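Local coordinates for thioesterase (Streptomyces coelicolor, PDB 3QMW), which probably hydrolyses thioesters as an alpha/beta-hydrolase thioesterase of the prodiginine biosynthetic pathway, at residues Gly133-His138 / Pro216-Ala221; Thr204-Ala209 / Leu231-Pro236. One frame throughout, in Å; residues are numbered along the deposited sequence.

Contact 1. Residues Gly133-His138 / Pro216-Ala221; sequences GSRAPH and PEMVEA
Arg135 and Ala136 lie against Met218 and Ala221 where, in this alpha/beta-hydrolase fold, the loop leaving strand 129-132 runs past the short helix 216-220 of the neighbouring beta-alpha-beta unit. One hydrogen bond crosses between the backbones: Ala136 N donates to Met218 O at 3.2 Å, with a bent N-H...O angle of 136° and the donor well above the carbonyl plane. Near this bond Val219, on the inner side of the helix, packs CG2 against Ser134 O, a carbonyl that also accepts a hydrogen bond from Trp222 NE1. Apolar contact falls into two patches. In the first, Arg135 and Met218 run side by side in the same direction, their CB atoms 3.8 Å apart. Met218 extends fully beyond CG, which carries its sulfur and methyl alongside the arginine's far end; Met218 CE approaches Arg135 NH2 obliquely at 3.9 Å. The charge itself is met elsewhere, by a salt bridge from Arg135 NH1 to Asp142. The second patch centres on the Ala221 methyl. His138, its ring swung back over its own backbone (chi1 71°) and bonded through ND1 to the Tyr225 hydroxyl, brings CE1 to 4.1 Å from Ala221 CB, and Ala136 CB meets that same methyl at 3.3 Å.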
loop_
_atom_site.group_PDB
_atom_site.type_symbol
_atom_site.label_atom_id
_atom_site.label_comp_id
_atom_site.label_asym_id
_atom_site.label_seq_id
_atom_site.Cartn_x
_atom_site.Cartn_y
_atom_site.Cartn_z
ATOM N N GLY D 133 14.567 4.317 8.834
ATOM C CA GLY D 133 15.717 3.815 9.574
ATOM C C GLY D 133 16.897 4.768 9.655
ATOM O O GLY D 133 18.043 4.331 9.646
ATOM N N SER D 134 16.630 6.066 9.739
ATOM C CA SER D 134 17.703 7.066 9.811
ATOM C C SER D 134 17.467 8.088 10.918
ATOM O O SER D 134 16.388 8.669 11.020
ATOM C CB SER D 134 17.842 7.787 8.467
ATOM O OG SER D 134 18.844 8.788 8.525
ATOM N N ARG D 135 18.484 8.290 11.748
ATOM C CA ARG D 135 18.496 9.381 12.736
ATOM C C ARG D 135 18.557 10.740 12.044
ATOM O O ARG D 135 18.881 10.834 10.856
ATOM C CB ARG D 135 19.710 9.246 13.652
ATOM C CG ARG D 135 21.051 9.348 12.896
ATOM C CD ARG D 135 22.251 9.150 13.780
ATOM N NE ARG D 135 22.159 7.931 14.570
ATOM C CZ ARG D 135 23.130 7.487 15.362
ATOM N NH1 ARG D 135 24.288 8.145 15.458
ATOM N NH2 ARG D 135 22.948 6.369 16.058
ATOM N N ALA D 136 18.261 11.795 12.792
ATOM C CA ALA D 136 18.363 13.148 12.261
ATOM C C ALA D 136 19.823 13.485 11.904
ATOM O O ALA D 136 20.741 13.050 12.604
ATOM C CB ALA D 136 17.828 14.139 13.270
ATOM N N PRO D 137 20.041 14.258 10.820
ATOM C CA PRO D 137 21.374 14.617 10.311
ATOM C C PRO D 137 22.384 15.123 11.357
ATOM O O PRO D 137 23.500 14.593 11.438
ATOM C CB PRO D 137 21.071 15.700 9.280
ATOM C CG PRO D 137 19.710 15.352 8.784
ATOM C CD PRO D 137 18.973 14.731 9.921
ATOM N N HIS D 138 21.992 16.097 12.176
ATOM C CA HIS D 138 22.886 16.587 13.234
ATOM C C HIS D 138 23.389 15.481 14.169
ATOM O O HIS D 138 24.426 15.659 14.821
ATOM C CB HIS D 138 22.249 17.730 14.053
ATOM C CG HIS D 138 21.128 17.302 14.957
ATOM N ND1 HIS D 138 19.800 17.533 14.661
ATOM C CD2 HIS D 138 21.141 16.684 16.165
ATOM C CE1 HIS D 138 19.045 17.061 15.640
ATOM N NE2 HIS D 138 19.835 16.537 16.562
ATOM N N PRO D 216 12.933 6.015 18.003
ATOM C CA PRO D 216 11.885 7.024 17.833
ATOM C C PRO D 216 12.359 8.465 18.080
ATOM O O PRO D 216 12.142 9.349 17.243
ATOM C CB PRO D 216 10.839 6.610 18.875
ATOM C CG PRO D 216 10.983 5.143 18.982
ATOM C CD PRO D 216 12.423 4.810 18.686
ATOM N N GLU D 217 13.002 8.686 19.222
ATOM C CA GLU D 217 13.561 10.001 19.555
ATOM C C GLU D 217 14.562 10.522 18.499
ATOM O O GLU D 217 14.615 11.730 18.241
ATOM C CB GLU D 217 14.207 9.977 20.952
ATOM C CG GLU D 217 15.401 9.022 21.078
ATOM C CD GLU D 217 15.960 8.912 22.493
ATOM O OE1 GLU D 217 15.655 9.820 23.301
ATOM O OE2 GLU D 217 16.687 7.934 22.801
ATOM N N MET D 218 15.339 9.617 17.894
ATOM C CA MET D 218 16.274 9.983 16.823
ATOM C C MET D 218 15.523 10.368 15.557
ATOM O O MET D 218 15.878 11.330 14.878
ATOM C CB MET D 218 17.236 8.829 16.495
ATOM C CG MET D 218 18.302 8.565 17.545
ATOM S SD MET D 218 19.217 7.022 17.267
ATOM C CE MET D 218 20.216 6.965 18.758
ATOM N N VAL D 219 14.484 9.604 15.244
ATOM C CA VAL D 219 13.676 9.858 14.059
ATOM C C VAL D 219 12.786 11.072 14.292
ATOM O O VAL D 219 12.541 11.857 13.378
ATOM C CB VAL D 219 12.819 8.634 13.686
ATOM C CG1 VAL D 219 12.081 8.874 12.365
ATOM C CG2 VAL D 219 13.703 7.392 13.592
ATOM N N GLU D 220 12.315 11.228 15.524
ATOM C CA GLU D 220 11.589 12.425 15.917
ATOM C C GLU D 220 12.415 13.676 15.644
ATOM O O GLU D 220 11.865 14.708 15.270
ATOM C CB GLU D 220 11.227 12.370 17.404
ATOM C CG GLU D 220 10.342 13.542 17.907
ATOM C CD GLU D 220 8.929 13.525 17.333
ATOM O OE1 GLU D 220 8.402 12.423 17.050
ATOM O OE2 GLU D 220 8.339 14.614 17.171
ATOM N N ALA D 221 13.731 13.578 15.823
ATOM C CA ALA D 221 14.645 14.718 15.644
ATOM C C ALA D 221 14.664 15.339 14.231
ATOM O O ALA D 221 15.224 16.413 14.043
ATOM C CB ALA D 221 16.066 14.322 16.078
#

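Contact 2. Residues Thr204-Ala209 / Leu231-Pro236; sequences TAFSAA and LRRHLP
Thr204 sets its methyl beside Leu231, the two side chains pointing the same way with Thr204 CG2 4.0 Å from Leu231 CB. Its hydroxyl is engaged elsewhere, by His128 and Glu258. Ala205 N then donates to Leu231 O at 3.0 Å, a nearly straight bond of 163° at the hydrogen. On the Thr204 face, Phe206 slants across Arg233, its ring 46° from the guanidinium plane; CD1 of the phenylalanine meets Arg233 CB at 3.7 Å and Leu235 CD1 at 3.6 Å. This is the parallel pairing of strands 203-208 and 230-235, the latter outermost in the sheet of this chain, joined through helix 216-220 in a beta-alpha-beta crossover. Ser207 bonds both ways along the backbone: its N gives to Arg233 O, and its O receives Leu235 N at 3.0 Å from above the carbonyl plane. On the other face, toward helix 216-220, chi1 of 44° turns Ser207 OG to the edge of the His234 ring; its 2.4 Å from His234 ND1 is doubtfully short, and either atom could be the donor. Beyond Ala208, whose CA-H contacts Leu235 O, Ala209 N donates to that carbonyl at 3.1 Å, while Ala209 CB sits 4.0 Å from His234 NE2.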
loop_
_atom_site.group_PDB
_atom_site.type_symbol
_atom_site.label_atom_id
_atom_site.label_comp_id
_atom_site.label_asym_id
_atom_site.label_seq_id
_atom_site.Cartn_x
_atom_site.Cartn_y
_atom_site.Cartn_z
ATOM N N THR D 204 8.207 12.748 5.764
ATOM C CA THR D 204 7.693 11.604 6.498
ATOM C C THR D 204 8.848 10.683 6.888
ATOM O O THR D 204 9.654 10.306 6.042
ATOM C CB THR D 204 6.681 10.820 5.669
ATOM O OG1 THR D 204 5.854 11.726 4.927
ATOM C CG2 THR D 204 5.825 9.936 6.582
ATOM N N ALA D 205 8.921 10.329 8.170
ATOM C CA ALA D 205 10.023 9.538 8.689
ATOM C C ALA D 205 9.528 8.251 9.339
ATOM O O ALA D 205 8.563 8.263 10.097
ATOM C CB ALA D 205 10.836 10.350 9.682
ATOM N N PHE D 206 10.215 7.148 9.050
ATOM C CA PHE D 206 9.824 5.852 9.552
ATOM C C PHE D 206 10.814 5.345 10.567
ATOM O O PHE D 206 12.005 5.249 10.291
ATOM C CB PHE D 206 9.726 4.853 8.413
ATOM C CG PHE D 206 8.742 5.238 7.370
ATOM C CD1 PHE D 206 7.440 4.746 7.410
ATOM C CD2 PHE D 206 9.101 6.097 6.347
ATOM C CE1 PHE D 206 6.512 5.104 6.430
ATOM C CE2 PHE D 206 8.177 6.465 5.370
ATOM C CZ PHE D 206 6.883 5.967 5.414
ATOM N N SER D 207 10.307 5.020 11.747
ATOM C CA SER D 207 11.089 4.364 12.773
ATOM C C SER D 207 10.736 2.894 12.743
ATOM O O SER D 207 9.789 2.496 12.068
ATOM C CB SER D 207 10.791 4.972 14.140
ATOM O OG SER D 207 9.395 5.166 14.321
ATOM N N ALA D 208 11.524 2.098 13.459
ATOM C CA ALA D 208 11.299 0.668 13.602
ATOM C C ALA D 208 11.519 0.307 15.071
ATOM O O ALA D 208 12.414 0.838 15.712
ATOM C CB ALA D 208 12.244 -0.104 12.701
ATOM N N ALA D 209 10.685 -0.530 15.620
ATOM C CA ALA D 209 10.766 -0.853 17.019
ATOM C C ALA D 209 12.024 -1.573 17.455
ATOM O O ALA D 209 12.515 -1.374 18.542
ATOM C CB ALA D 209 9.595 -1.604 17.403
ATOM N N LEU D 231 5.154 13.899 9.516
ATOM C CA LEU D 231 4.563 12.713 10.110
ATOM C C LEU D 231 5.649 11.701 10.416
ATOM O O LEU D 231 6.495 11.421 9.569
ATOM C CB LEU D 231 3.574 12.071 9.142
ATOM C CG LEU D 231 2.245 12.792 8.921
ATOM C CD1 LEU D 231 1.563 12.242 7.672
ATOM C CD2 LEU D 231 1.341 12.672 10.146
ATOM N N ARG D 232 5.626 11.151 11.621
ATOM C CA ARG D 232 6.453 10.007 11.929
ATOM C C ARG D 232 5.566 8.779 12.031
ATOM O O ARG D 232 4.865 8.594 13.029
ATOM C CB ARG D 232 7.236 10.207 13.228
ATOM C CG ARG D 232 8.125 9.019 13.570
ATOM C CD ARG D 232 9.112 9.348 14.662
ATOM N NE ARG D 232 8.447 9.866 15.856
ATOM C CZ ARG D 232 7.786 9.128 16.747
ATOM N NH1 ARG D 232 7.686 7.810 16.607
ATOM N NH2 ARG D 232 7.220 9.718 17.794
ATOM N N ARG D 233 5.591 7.951 10.990
ATOM C CA ARG D 233 5.011 6.618 11.070
ATOM C C ARG D 233 5.976 5.764 11.861
ATOM O O ARG D 233 7.176 6.011 11.856
ATOM C CB ARG D 233 4.795 6.011 9.690
ATOM C CG ARG D 233 4.030 6.896 8.722
ATOM C CD ARG D 233 2.712 7.365 9.296
ATOM N NE ARG D 233 1.877 7.971 8.260
ATOM C CZ ARG D 233 0.657 8.468 8.460
ATOM N NH1 ARG D 233 0.107 8.441 9.668
ATOM N NH2 ARG D 233 -0.014 8.997 7.444
ATOM N N HIS D 234 5.442 4.772 12.558
ATOM C CA HIS D 234 6.253 3.889 13.382
ATOM C C HIS D 234 5.930 2.450 13.015
ATOM O O HIS D 234 4.808 1.989 13.216
ATOM C CB HIS D 234 5.983 4.128 14.864
ATOM C CG HIS D 234 6.899 3.368 15.767
ATOM N ND1 HIS D 234 8.250 3.625 15.836
ATOM C CD2 HIS D 234 6.661 2.364 16.640
ATOM C CE1 HIS D 234 8.806 2.809 16.712
ATOM N NE2 HIS D 234 7.863 2.036 17.218
ATOM N N LEU D 235 6.928 1.756 12.475
ATOM C CA LEU D 235 6.770 0.409 11.974
ATOM C C LEU D 235 7.394 -0.589 12.938
ATOM O O LEU D 235 8.171 -0.211 13.806
ATOM C CB LEU D 235 7.431 0.308 10.603
ATOM C CG LEU D 235 6.621 0.981 9.507
ATOM C CD1 LEU D 235 7.465 1.226 8.292
ATOM C CD2 LEU D 235 5.439 0.100 9.180
ATOM N N PRO D 236 7.039 -1.872 12.804
ATOM C CA PRO D 236 7.679 -2.900 13.610
ATOM C C PRO D 236 8.840 -3.527 12.855
ATOM O O PRO D 236 8.846 -3.557 11.620
ATOM C CB PRO D 236 6.560 -3.917 13.804
ATOM C CG PRO D 236 5.795 -3.852 12.498
ATOM C CD PRO D 236 5.950 -2.428 11.977
#

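Overall arrangement
Two kinds of joint in an alpha/beta fold, sharing one beta-alpha-beta unit, appear here. Contact 2 joins its two strands by repeated main-chain bonding; contact 1 sets its helix against the loop beyond the next strand inward, relying on small apolar patches and a single backbone bond. Both are partly buried, about 14 Å from the chain centre to their own centres. In contact 2 the inner strand is buried and the outer one partly open to solvent, though Leu235 is buried, whereas in contact 1 the loop is largely buried and the helix more exposed. Val219 connects them, its CG1 packing on Ala205 CB, and a salt bridge ties Glu220 to Arg232. Gly133 N probably bonds to Phe206 O.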